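Local coordinates for peptidoglycan D,D-transpeptidase MrdA (Pseudomonas aeruginosa, PDB 7KIS), which probably cross-links peptidoglycan strands in cell-wall synthesis as a penicillin-binding D,D-transpeptidase, and is a target of beta-lactams and diazabicyclooctane inhibitors, at residues L255-A259 with V602-W606; L263-A269 with V284-S288. All coordinates share one frame; numbering follows the deposited sequence.

Interaction 1: residues L255-A259 with V602-W606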
ATOM      1  N   LEU A 255      -3.403  11.746 -10.495  1.00 26.41           N
ATOM      2  CA  LEU A 255      -3.143  11.479  -9.090  1.00 34.07           C
ATOM      3  C   LEU A 255      -1.766  10.870  -8.855  1.00 36.14           C
ATOM      4  O   LEU A 255      -1.160  11.117  -7.807  1.00 39.84           O
ATOM      5  CB  LEU A 255      -4.218  10.541  -8.534  1.00 34.91           C
ATOM      6  CG  LEU A 255      -4.382  10.473  -7.018  1.00 25.90           C
ATOM      7  CD1 LEU A 255      -5.137  11.691  -6.518  1.00 36.25           C
ATOM      8  CD2 LEU A 255      -5.098   9.191  -6.623  1.00 32.53           C
ATOM      9  N   GLN A 256      -1.258  10.074  -9.804  1.00 28.41           N
ATOM     10  CA  GLN A 256       0.112   9.573  -9.701  1.00 32.29           C
ATOM     11  C   GLN A 256       1.134  10.704  -9.751  1.00 37.60           C
ATOM     12  O   GLN A 256       2.117  10.694  -9.001  1.00 33.18           O
ATOM     13  CB  GLN A 256       0.386   8.561 -10.813  1.00 25.86           C
ATOM     14  CG  GLN A 256       1.659   7.751 -10.638  1.00 22.99           C
ATOM     15  CD  GLN A 256       1.400   6.387 -10.033  1.00 29.67           C
ATOM     16  OE1 GLN A 256       0.394   6.177  -9.358  1.00 26.07           O
ATOM     17  NE2 GLN A 256       2.309   5.450 -10.276  1.00 31.15           N
ATOM     18  N   GLU A 257       0.925  11.686 -10.632  1.00 40.43           N
ATOM     19  CA  GLU A 257       1.842  12.820 -10.695  1.00 28.69           C
ATOM     20  C   GLU A 257       1.690  13.722  -9.478  1.00 32.98           C
ATOM     21  O   GLU A 257       2.685  14.226  -8.945  1.00 39.99           O
ATOM     22  CB  GLU A 257       1.632  13.605 -11.989  1.00 37.01           C
ATOM     23  CG  GLU A 257       2.617  13.229 -13.091  1.00 46.34           C
ATOM     24  CD  GLU A 257       3.036  14.415 -13.939  1.00 53.96           C
ATOM     25  OE1 GLU A 257       2.709  14.430 -15.145  1.00 49.87           O
ATOM     26  OE2 GLU A 257       3.694  15.330 -13.400  1.00 52.53           O
ATOM     27  N   ALA A 258       0.452  13.938  -9.024  1.00 30.77           N
ATOM     28  CA  ALA A 258       0.233  14.780  -7.853  1.00 27.90           C
ATOM     29  C   ALA A 258       0.798  14.134  -6.597  1.00 28.16           C
ATOM     30  O   ALA A 258       1.203  14.838  -5.665  1.00 31.38           O
ATOM     31  CB  ALA A 258      -1.258  15.069  -7.679  1.00 35.63           C
ATOM     32  N   ALA A 259       0.835  12.801  -6.556  1.00 28.70           N
ATOM     33  CA  ALA A 259       1.419  12.112  -5.412  1.00 32.19           C
ATOM     34  C   ALA A 259       2.936  12.258  -5.409  1.00 37.71           C
ATOM     35  O   ALA A 259       3.539  12.538  -4.367  1.00 43.92           O
ATOM     36  CB  ALA A 259       1.008  10.642  -5.417  1.00 27.38           C
ATOM     37  N   VAL A 602      -2.496  14.412  -1.598  1.00 23.95           N
ATOM     38  CA  VAL A 602      -2.973  13.344  -2.471  1.00 26.72           C
ATOM     39  C   VAL A 602      -4.493  13.243  -2.417  1.00 24.48           C
ATOM     40  O   VAL A 602      -5.156  13.102  -3.452  1.00 22.01           O
ATOM     41  CB  VAL A 602      -2.302  12.010  -2.091  1.00 31.87           C
ATOM     42  CG1 VAL A 602      -2.900  10.864  -2.888  1.00 18.09           C
ATOM     43  CG2 VAL A 602      -0.798  12.094  -2.305  1.00 20.05           C
ATOM     44  N   MET A 603      -5.070  13.316  -1.214  1.00 27.81           N
ATOM     45  CA  MET A 603      -6.524  13.270  -1.092  1.00 28.53           C
ATOM     46  C   MET A 603      -7.179  14.504  -1.699  1.00 22.16           C
ATOM     47  O   MET A 603      -8.292  14.412  -2.232  1.00 29.30           O
ATOM     48  CB  MET A 603      -6.925  13.110   0.375  1.00 24.23           C
ATOM     49  CG  MET A 603      -6.726  11.699   0.920  1.00 33.46           C
ATOM     50  SD  MET A 603      -7.228  11.515   2.645  1.00 30.45           S
ATOM     51  CE  MET A 603      -6.647  13.060   3.326  1.00 24.65           C
ATOM     52  N   ASP A 604      -6.518  15.661  -1.624  1.00 22.44           N
ATOM     53  CA  ASP A 604      -7.076  16.878  -2.208  1.00 25.85           C
ATOM     54  C   ASP A 604      -7.208  16.746  -3.719  1.00 29.42           C
ATOM     55  O   ASP A 604      -8.243  17.094  -4.299  1.00 38.90           O
ATOM     56  CB  ASP A 604      -6.206  18.085  -1.855  1.00 26.24           C
ATOM     57  CG  ASP A 604      -6.745  18.873  -0.678  1.00 25.32           C
ATOM     58  OD1 ASP A 604      -7.735  18.426  -0.061  1.00 26.84           O
ATOM     59  OD2 ASP A 604      -6.179  19.943  -0.370  1.00 20.64           O
ATOM     60  N   ALA A 605      -6.159  16.241  -4.376  1.00 24.47           N
ATOM     61  CA  ALA A 605      -6.163  16.149  -5.833  1.00 22.74           C
ATOM     62  C   ALA A 605      -7.277  15.244  -6.344  1.00 27.31           C
ATOM     63  O   ALA A 605      -7.754  15.427  -7.470  1.00 30.43           O
ATOM     64  CB  ALA A 605      -4.805  15.650  -6.327  1.00 27.08           C
ATOM     65  N   TRP A 606      -7.701  14.267  -5.543  1.00 33.43           N
ATOM     66  CA  TRP A 606      -8.757  13.351  -5.954  1.00 33.08           C
ATOM     67  C   TRP A 606     -10.154  13.877  -5.650  1.00 30.27           C
ATOM     68  O   TRP A 606     -11.098  13.556  -6.380  1.00 32.25           O
ATOM     69  CB  TRP A 606      -8.567  11.990  -5.277  1.00 26.99           C
ATOM     70  CG  TRP A 606      -9.481  10.921  -5.795  1.00 36.14           C
ATOM     71  CD1 TRP A 606     -10.587  10.415  -5.176  1.00 34.30           C
ATOM     72  CD2 TRP A 606      -9.369  10.225  -7.043  1.00 44.38           C
ATOM     73  NE1 TRP A 606     -11.170   9.449  -5.959  1.00 35.47           N
ATOM     74  CE2 TRP A 606     -10.441   9.313  -7.112  1.00 36.99           C
ATOM     75  CE3 TRP A 606      -8.465  10.284  -8.109  1.00 36.85           C
ATOM     76  CZ2 TRP A 606     -10.636   8.469  -8.203  1.00 29.66           C
ATOM     77  CZ3 TRP A 606      -8.660   9.445  -9.192  1.00 30.34           C
ATOM     78  CH2 TRP A 606      -9.735   8.549  -9.230  1.00 30.41           C
TER
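L255 and A259 face A605 and V602 across two nearly antiparallel helix segments, whose axes run at 151° and approach to 9.3 Å. L255 does most of the touching. With chi1 at -162°, its CG lies anti to the backbone N, and the isobutyl group reaches over to the second helix between V602, A605 and W606. Its CD1 comes 3.7 Å from W606 CB and 4.0 Å from A605 CB, and it also rests on the backbone carbonyl of V602. The other branch approaches the indole obliquely, L255 CD2 lying 3.8 Å from W606 CE3; the two side chains cross at about a right angle. Small residues fill the adjoining turns. A258 CB meets A605 CB at 3.8 Å, methyl against methyl. V602 holds CG2 beside its own backbone N, and this branch sits 3.9 Å from A259 CB. L281 of strand 280-286 touches both L255 and W606, while V602 packs on V581 of strand 579-585. The polar side chains turn elsewhere: Q256 OE1 accepts a hydrogen bond from M283 N, and D604 forms a salt bridge with K600 and a hydrogen bond with Y533. The interface between the segments is therefore held by apolar packing, one leucine set against a tryptophan with alanine and valine methyls beside it, joining helix 253-263 to helix 591-607 over the antiparallel sheet.

Interaction 2: residues L263-A269 with V284-S288; sequences LAGRRGA and VSQPS
R267 lays the aliphatic part of its chain alongside the ring of P287, R267 CG to P287 CD at 4.2 Å, the two side chains pointing the same way. Beyond that, the flat guanidinium leaves the pair and forms a salt bridge with E586 through NH1; R317, D311 and P313 are further neighbours of the proline ring, which follows a cis peptide bond. G268 and Q286 form an antiparallel hydrogen-bonded pair. Q286 N gives a nearly straight bond to G268 O, 3.0 Å and 176° at the hydrogen, with the donor tilted 30° from the carbonyl plane. The return bond, G268 N to Q286 O, is weak at 3.4 Å. Next along, A269 and S285 form a non-hydrogen-bonded pair, and A269 CA makes a CH...O contact of 3.1 Å with V284 O. Their CB atoms share the sheet face that meets helix 317-320, where S285 OG bonds to R317 N. On the face carrying Q286, its CB lies 3.6 Å from L263 CD2 and 3.3 Å from R266 O. The Q286 chain, bent partway along, slides past L263 in the opposite direction and also touches E260. Before the strand, a type I' turn spans L263 to R266, closed by R266 N to L263 O at 3.2 Å. The paired strands belong to the hairpin at one margin of the five-stranded antiparallel sheet characteristic of the penicillin-binding protein and serine beta-lactamase fold.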
ATOM      1  N   LEU A 263       5.191  14.085  -2.634  1.00 31.11           N
ATOM      2  CA  LEU A 263       6.362  13.526  -1.964  1.00 24.71           C
ATOM      3  C   LEU A 263       7.523  14.512  -1.960  1.00 31.48           C
ATOM      4  O   LEU A 263       8.398  14.432  -1.091  1.00 33.76           O
ATOM      5  CB  LEU A 263       6.768  12.211  -2.630  1.00 33.17           C
ATOM      6  CG  LEU A 263       7.332  11.124  -1.712  1.00 33.94           C
ATOM      7  CD1 LEU A 263       6.546  11.052  -0.413  1.00 29.00           C
ATOM      8  CD2 LEU A 263       7.323   9.776  -2.414  1.00 31.64           C
ATOM      9  N   ALA A 264       7.550  15.432  -2.928  1.00 38.20           N
ATOM     10  CA  ALA A 264       8.494  16.552  -2.951  1.00 37.04           C
ATOM     11  C   ALA A 264       9.947  16.083  -3.001  1.00 26.63           C
ATOM     12  O   ALA A 264      10.822  16.649  -2.344  1.00 25.90           O
ATOM     13  CB  ALA A 264       8.268  17.486  -1.759  1.00 33.48           C
ATOM     14  N   GLY A 265      10.212  15.036  -3.779  1.00 34.34           N
ATOM     15  CA  GLY A 265      11.567  14.562  -3.951  1.00 41.41           C
ATOM     16  C   GLY A 265      12.083  13.659  -2.854  1.00 37.44           C
ATOM     17  O   GLY A 265      13.182  13.105  -2.996  1.00 33.78           O
ATOM     18  N   ARG A 266      11.337  13.489  -1.769  1.00 33.45           N
ATOM     19  CA  ARG A 266      11.774  12.618  -0.693  1.00 26.32           C
ATOM     20  C   ARG A 266      11.664  11.156  -1.115  1.00 30.73           C
ATOM     21  O   ARG A 266      10.888  10.792  -2.003  1.00 41.88           O
ATOM     22  CB  ARG A 266      10.926  12.849   0.559  1.00 24.09           C
ATOM     23  CG  ARG A 266      11.195  14.148   1.294  1.00 22.90           C
ATOM     24  CD  ARG A 266      12.308  13.982   2.312  1.00 28.56           C
ATOM     25  NE  ARG A 266      12.195  14.952   3.398  1.00 31.37           N
ATOM     26  CZ  ARG A 266      12.165  14.630   4.686  1.00 38.76           C
ATOM     27  NH1 ARG A 266      12.058  15.577   5.610  1.00 34.48           N
ATOM     28  NH2 ARG A 266      12.246  13.358   5.053  1.00 32.28           N
ATOM     29  N   ARG A 267      12.464  10.313  -0.471  1.00 23.94           N
ATOM     30  CA  ARG A 267      12.407   8.886  -0.741  1.00 31.46           C
ATOM     31  C   ARG A 267      11.272   8.274   0.069  1.00 31.89           C
ATOM     32  O   ARG A 267      11.047   8.646   1.224  1.00 36.21           O
ATOM     33  CB  ARG A 267      13.748   8.230  -0.399  1.00 39.61           C
ATOM     34  CG  ARG A 267      14.926   8.890  -1.112  1.00 42.44           C
ATOM     35  CD  ARG A 267      16.300   8.442  -0.610  1.00 45.06           C
ATOM     36  NE  ARG A 267      16.277   7.217   0.184  1.00 59.29           N
ATOM     37  CZ  ARG A 267      17.303   6.787   0.913  1.00 68.27           C
ATOM     38  NH1 ARG A 267      17.205   5.659   1.605  1.00 57.07           N
ATOM     39  NH2 ARG A 267      18.433   7.483   0.947  1.00 62.06           N
ATOM     40  N   GLY A 268      10.550   7.343  -0.539  1.00 31.59           N
ATOM     41  CA  GLY A 268       9.432   6.733   0.164  1.00 29.79           C
ATOM     42  C   GLY A 268       8.449   6.102  -0.809  1.00 28.93           C
ATOM     43  O   GLY A 268       8.818   5.710  -1.916  1.00 31.44           O
ATOM     44  N   ALA A 269       7.194   6.018  -0.367  1.00 28.18           N
ATOM     45  CA  ALA A 269       6.158   5.348  -1.138  1.00 31.76           C
ATOM     46  C   ALA A 269       4.791   5.921  -0.787  1.00 25.37           C
ATOM     47  O   ALA A 269       4.534   6.296   0.360  1.00 24.44           O
ATOM     48  CB  ALA A 269       6.176   3.835  -0.887  1.00 23.23           C
ATOM     49  N   VAL A 284       3.051   4.816  -5.933  1.00 24.04           N
ATOM     50  CA  VAL A 284       4.204   5.703  -6.036  1.00 23.51           C
ATOM     51  C   VAL A 284       5.361   5.114  -5.244  1.00 27.82           C
ATOM     52  O   VAL A 284       5.197   4.747  -4.076  1.00 31.96           O
ATOM     53  CB  VAL A 284       3.865   7.117  -5.532  1.00 27.65           C
ATOM     54  CG1 VAL A 284       5.034   8.061  -5.757  1.00 27.44           C
ATOM     55  CG2 VAL A 284       2.614   7.627  -6.219  1.00 25.81           C
ATOM     56  N   SER A 285       6.528   5.021  -5.884  1.00 36.29           N
ATOM     57  CA  SER A 285       7.772   4.674  -5.206  1.00 31.36           C
ATOM     58  C   SER A 285       8.877   5.594  -5.703  1.00 35.42           C
ATOM     59  O   SER A 285       9.150   5.641  -6.906  1.00 37.03           O
ATOM     60  CB  SER A 285       8.146   3.208  -5.444  1.00 32.68           C
ATOM     61  OG  SER A 285       9.266   2.835  -4.661  1.00 39.88           O
ATOM     62  N   GLN A 286       9.509   6.327  -4.777  1.00 36.12           N
ATOM     63  CA  GLN A 286      10.518   7.337  -5.063  1.00 42.32           C
ATOM     64  C   GLN A 286      11.879   6.899  -4.527  1.00 38.89           C
ATOM     65  O   GLN A 286      11.950   6.304  -3.445  1.00 30.47           O
ATOM     66  CB  GLN A 286      10.130   8.684  -4.438  1.00 29.41           C
ATOM     67  CG  GLN A 286      10.498   9.907  -5.268  1.00 38.01           C
ATOM     68  CD  GLN A 286       9.706  10.009  -6.559  1.00 44.36           C
ATOM     69  OE1 GLN A 286       8.698   9.327  -6.738  1.00 37.01           O
ATOM     70  NE2 GLN A 286      10.159  10.868  -7.464  1.00 54.90           N
ATOM     71  N   PRO A 287      12.983   7.175  -5.248  1.00 43.62           N
ATOM     72  CA  PRO A 287      13.078   7.877  -6.536  1.00 39.68           C
ATOM     73  C   PRO A 287      12.636   7.029  -7.728  1.00 40.33           C
ATOM     74  O   PRO A 287      12.202   5.890  -7.537  1.00 49.12           O
ATOM     75  CB  PRO A 287      14.568   8.215  -6.635  1.00 38.28           C
ATOM     76  CG  PRO A 287      15.238   7.154  -5.853  1.00 44.07           C
ATOM     77  CD  PRO A 287      14.314   6.845  -4.710  1.00 42.88           C
ATOM     78  N   SER A 288      12.736   7.577  -8.937  1.00 43.83           N
ATOM     79  CA  SER A 288      12.288   6.890 -10.138  1.00 45.33           C
ATOM     80  C   SER A 288      13.464   6.589 -11.063  1.00 42.18           C
ATOM     81  O   SER A 288      14.630   6.851 -10.748  1.00 37.77           O
ATOM     82  CB  SER A 288      11.246   7.738 -10.874  1.00 45.05           C
ATOM     83  OG  SER A 288      10.132   8.043 -10.052  1.00 43.80           O
TER

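Following the chain, helix 253-263 comes first and offers 255-259 to interaction 1, then turns directly into strand 268-273. That strand folds back into 280-286, so interaction 2 closes a short hairpin loop. Interaction 1 closes only after more than 300 further residues, when helix 591-607 returns, and interaction 2 is nested within this long loop. The two meet where A259 CB packs at 3.5 Å on V284 CG2, placing helix 253-263 against the edge strand 280-286 of the sheet. Together they hold helices 253-263 and 591-607 and the hairpin on the five-stranded sheet, away from the inhibitor pocket.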